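Local coordinates for protein fibroblast growth factor 18 (PDB 4CJM) that acts as a secreted, heparin-binding-family growth factor that engages FGF receptors to regulate cell proliferation, differentiation and migration, and is needed for normal bone development, at residues N87-L92 against H124-Y129. Numbering follows the deposited sequence.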
ATOM      1  N   ASN A  87       7.006  -6.568 -15.200  1.00 27.92           N
ATOM      2  CA  ASN A  87       6.106  -5.737 -15.986  1.00 27.14           C
ATOM      3  C   ASN A  87       6.148  -4.252 -15.660  1.00 25.46           C
ATOM      4  O   ASN A  87       5.321  -3.495 -16.136  1.00 25.25           O
ATOM      5  CB  ASN A  87       4.677  -6.272 -15.879  1.00 26.14           C
ATOM      6  CG  ASN A  87       4.076  -6.080 -14.514  1.00 23.87           C
ATOM      7  OD1 ASN A  87       4.622  -5.382 -13.669  1.00 22.84           O
ATOM      8  ND2 ASN A  87       2.922  -6.702 -14.294  1.00 23.56           N
ATOM      9  N   ASN A  88       7.096  -3.868 -14.815  1.00 24.52           N
ATOM     10  CA  ASN A  88       7.333  -2.482 -14.394  1.00 23.74           C
ATOM     11  C   ASN A  88       6.308  -1.868 -13.460  1.00 21.37           C
ATOM     12  O   ASN A  88       6.353  -0.651 -13.218  1.00 21.32           O
ATOM     13  CB  ASN A  88       7.528  -1.567 -15.589  1.00 25.65           C
ATOM     14  CG  ASN A  88       8.631  -2.041 -16.477  1.00 28.15           C
ATOM     15  OD1 ASN A  88       9.784  -2.057 -16.074  1.00 28.71           O
ATOM     16  ND2 ASN A  88       8.289  -2.453 -17.687  1.00 29.90           N
ATOM     17  N   TYR A  89       5.409  -2.682 -12.915  1.00 19.53           N
ATOM     18  CA  TYR A  89       4.594  -2.227 -11.801  1.00 17.51           C
ATOM     19  C   TYR A  89       5.293  -2.616 -10.523  1.00 16.82           C
ATOM     20  O   TYR A  89       6.200  -3.450 -10.525  1.00 17.60           O
ATOM     21  CB  TYR A  89       3.202  -2.838 -11.836  1.00 16.54           C
ATOM     22  CG  TYR A  89       2.352  -2.285 -12.954  1.00 17.33           C
ATOM     23  CD1 TYR A  89       2.389  -2.857 -14.234  1.00 18.89           C
ATOM     24  CD2 TYR A  89       1.491  -1.209 -12.735  1.00 16.62           C
ATOM     25  CE1 TYR A  89       1.592  -2.363 -15.250  1.00 20.00           C
ATOM     26  CE2 TYR A  89       0.689  -0.721 -13.741  1.00 17.67           C
ATOM     27  CZ  TYR A  89       0.747  -1.296 -14.994  1.00 19.40           C
ATOM     28  OH  TYR A  89      -0.038  -0.816 -16.007  1.00 20.96           O
ATOM     29  N   THR A  90       4.863  -2.007  -9.432  1.00 15.81           N
ATOM     30  CA  THR A  90       5.404  -2.301  -8.139  1.00 15.59           C
ATOM     31  C   THR A  90       4.355  -3.055  -7.373  1.00 14.25           C
ATOM     32  O   THR A  90       3.173  -2.719  -7.457  1.00 13.77           O
ATOM     33  CB  THR A  90       5.753  -0.996  -7.406  1.00 15.97           C
ATOM     34  OG1 THR A  90       6.863  -0.362  -8.052  1.00 18.03           O
ATOM     35  CG2 THR A  90       6.156  -1.267  -5.965  1.00 15.86           C
ATOM     36  N   ALA A  91       4.769  -4.093  -6.652  1.00 14.18           N
ATOM     37  CA  ALA A  91       3.875  -4.770  -5.706  1.00 13.65           C
ATOM     38  C   ALA A  91       4.376  -4.621  -4.281  1.00 13.40           C
ATOM     39  O   ALA A  91       5.576  -4.413  -4.045  1.00 13.77           O
ATOM     40  CB  ALA A  91       3.723  -6.249  -6.038  1.00 14.45           C
ATOM     41  N   LEU A  92       3.440  -4.772  -3.343  1.00 12.85           N
ATOM     42  CA  LEU A  92       3.729  -4.669  -1.920  1.00 12.89           C
ATOM     43  C   LEU A  92       3.241  -5.912  -1.184  1.00 13.22           C
ATOM     44  O   LEU A  92       2.052  -6.073  -0.927  1.00 12.87           O
ATOM     45  CB  LEU A  92       3.042  -3.420  -1.361  1.00 12.51           C
ATOM     46  CG  LEU A  92       3.559  -2.078  -1.913  1.00 12.84           C
ATOM     47  CD1 LEU A  92       2.646  -0.960  -1.477  1.00 12.46           C
ATOM     48  CD2 LEU A  92       4.997  -1.778  -1.483  1.00 13.45           C
ATOM     49  N   HIS A 124      -0.983  -4.470  -8.398  1.00 14.44           N
ATOM     50  CA  HIS A 124       0.028  -3.715  -9.123  1.00 14.74           C
ATOM     51  C   HIS A 124      -0.166  -2.214  -8.974  1.00 14.37           C
ATOM     52  O   HIS A 124      -1.290  -1.713  -8.975  1.00 13.61           O
ATOM     53  CB  HIS A 124      -0.007  -4.096 -10.595  1.00 16.28           C
ATOM     54  CG  HIS A 124       0.303  -5.532 -10.829  1.00 17.17           C
ATOM     55  ND1 HIS A 124      -0.052  -6.188 -11.982  1.00 18.75           N
ATOM     56  CD2 HIS A 124       0.909  -6.452 -10.042  1.00 16.84           C
ATOM     57  CE1 HIS A 124       0.344  -7.442 -11.911  1.00 19.21           C
ATOM     58  NE2 HIS A 124       0.930  -7.627 -10.743  1.00 18.21           N
ATOM     59  N   PHE A 125       0.953  -1.516  -8.840  1.00 14.62           N
ATOM     60  CA  PHE A 125       0.930  -0.096  -8.612  1.00 15.16           C
ATOM     61  C   PHE A 125       2.015   0.624  -9.406  1.00 16.66           C
ATOM     62  O   PHE A 125       3.065   0.059  -9.692  1.00 16.80           O
ATOM     63  CB  PHE A 125       1.096   0.183  -7.109  1.00 14.44           C
ATOM     64  CG  PHE A 125       0.005  -0.408  -6.265  1.00 13.82           C
ATOM     65  CD1 PHE A 125      -1.184   0.280  -6.070  1.00 13.88           C
ATOM     66  CD2 PHE A 125       0.146  -1.681  -5.715  1.00 13.31           C
ATOM     67  CE1 PHE A 125      -2.201  -0.284  -5.319  1.00 13.66           C
ATOM     68  CE2 PHE A 125      -0.868  -2.253  -4.970  1.00 12.97           C
ATOM     69  CZ  PHE A 125      -2.037  -1.552  -4.756  1.00 13.33           C
ATOM     70  N   MET A 126       1.744   1.884  -9.730  1.00 18.05           N
ATOM     71  CA  MET A 126       2.769   2.824 -10.190  1.00 20.24           C
ATOM     72  C   MET A 126       2.977   3.902  -9.122  1.00 21.04           C
ATOM     73  O   MET A 126       2.028   4.358  -8.504  1.00 19.47           O
ATOM     74  CB  MET A 126       2.346   3.503 -11.490  1.00 21.46           C
ATOM     75  CG  MET A 126       2.127   2.567 -12.665  1.00 21.90           C
ATOM     76  SD  MET A 126       3.591   1.628 -13.094  1.00 22.25           S
ATOM     77  CE  MET A 126       4.695   2.892 -13.688  1.00 24.42           C
ATOM     78  N   LYS A 127       4.223   4.301  -8.926  1.00 24.31           N
ATOM     79  CA  LYS A 127       4.536   5.412  -8.043  1.00 27.46           C
ATOM     80  C   LYS A 127       4.353   6.744  -8.736  1.00 30.43           C
ATOM     81  O   LYS A 127       4.637   6.863  -9.914  1.00 32.33           O
ATOM     82  CB  LYS A 127       5.969   5.297  -7.565  1.00 29.38           C
ATOM     83  CG  LYS A 127       6.198   4.061  -6.724  1.00 30.52           C
ATOM     84  CD  LYS A 127       7.637   4.055  -6.275  1.00 34.31           C
ATOM     85  CE  LYS A 127       7.956   2.870  -5.398  1.00 33.96           C
ATOM     86  NZ  LYS A 127       9.428   2.731  -5.336  1.00 36.08           N
ATOM     87  N   ARG A 128       3.930   7.760  -7.990  1.00 34.17           N
ATOM     88  CA  ARG A 128       3.618   9.067  -8.576  1.00 36.51           C
ATOM     89  C   ARG A 128       4.004  10.282  -7.741  1.00 41.35           C
ATOM     90  O   ARG A 128       3.606  10.392  -6.606  1.00 41.08           O
ATOM     91  CB  ARG A 128       2.123   9.132  -8.761  1.00 36.99           C
ATOM     92  CG  ARG A 128       1.570   8.193  -9.817  1.00 36.95           C
ATOM     93  CD  ARG A 128       1.840   8.764 -11.185  1.00 38.86           C
ATOM     94  NE  ARG A 128       1.095   8.099 -12.262  1.00 40.30           N
ATOM     95  CZ  ARG A 128       1.564   7.155 -13.077  1.00 40.37           C
ATOM     96  NH1 ARG A 128       2.803   6.685 -12.952  1.00 42.36           N
ATOM     97  NH2 ARG A 128       0.772   6.660 -14.024  1.00 39.28           N
ATOM     98  N   TYR A 129       4.696  11.255  -8.321  1.00 55.05           N
ATOM     99  CA  TYR A 129       5.214  12.388  -7.538  1.00 60.87           C
ATOM    100  C   TYR A 129       4.365  13.630  -7.800  1.00 71.91           C
ATOM    101  O   TYR A 129       4.580  14.330  -8.786  1.00 95.50           O
ATOM    102  CB  TYR A 129       6.702  12.592  -7.848  1.00 64.27           C
ATOM    103  CG  TYR A 129       7.479  11.295  -7.666  1.00 76.55           C
ATOM    104  CD1 TYR A 129       7.425  10.276  -8.638  1.00 77.75           C
ATOM    105  CD2 TYR A 129       8.224  11.054  -6.505  1.00 81.55           C
ATOM    106  CE1 TYR A 129       8.106   9.078  -8.468  1.00 71.73           C
ATOM    107  CE2 TYR A 129       8.908   9.850  -6.330  1.00 82.26           C
ATOM    108  CZ  TYR A 129       8.845   8.869  -7.315  1.00 74.41           C
ATOM    109  OH  TYR A 129       9.512   7.681  -7.155  1.00 66.20           O
TER
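In the beta-trefoil of this growth factor, Thr90 and Phe125 form an antiparallel, hydrogen-bonded bridge between strands 90-94 and 125-128, the two edge strands of the antiparallel sheet, which thereby closes on itself as expected of a trefoil barrel. Each residue gives its N-H to the other's carbonyl. Thr90 N reaches Phe125 O at 2.8 Å and almost straight (171°); Phe125 N reaches Thr90 O at 2.9 Å but on a bent path (133°). It is a single bridge, and the chains splay from it: Ala91 goes on to pair with Lys83, while His124 and Met126 bond through their backbones to Arg11 and Tyr9. The Phe125 side chain packs on Ser10 and Ile17, with Thr90 O near the plane of its ring, at the edge. Farther along the same strand, Lys127 NZ forms a salt bridge with Glu82 OE2.

Outside the bridge, Tyr89 lies between His124 and Met126. Its CB and CG rest against His124 CB; the planes of the two rings are only 25° apart, but the rings are displaced too far for real stacking, with centroids 5.8 Å apart. On the imidazole, ND1 is hydrogen-bonded to Arg11 NH1 and NE2 to Glu118 O, which fixes its rotation; Asn87 ND2 merely packs near CE1, its amide plane almost perpendicular to the ring. The other end of that amide makes an Asx turn, Asn87 OD1 accepting from Tyr89 N at 2.9 Å. Met126, its chain bent at both chi2 and chi3, folds back to make an oblique Met-aromatic contact, its SD 3.5 Å from Tyr89 CD2 and 3.6 Å from Asn88 O.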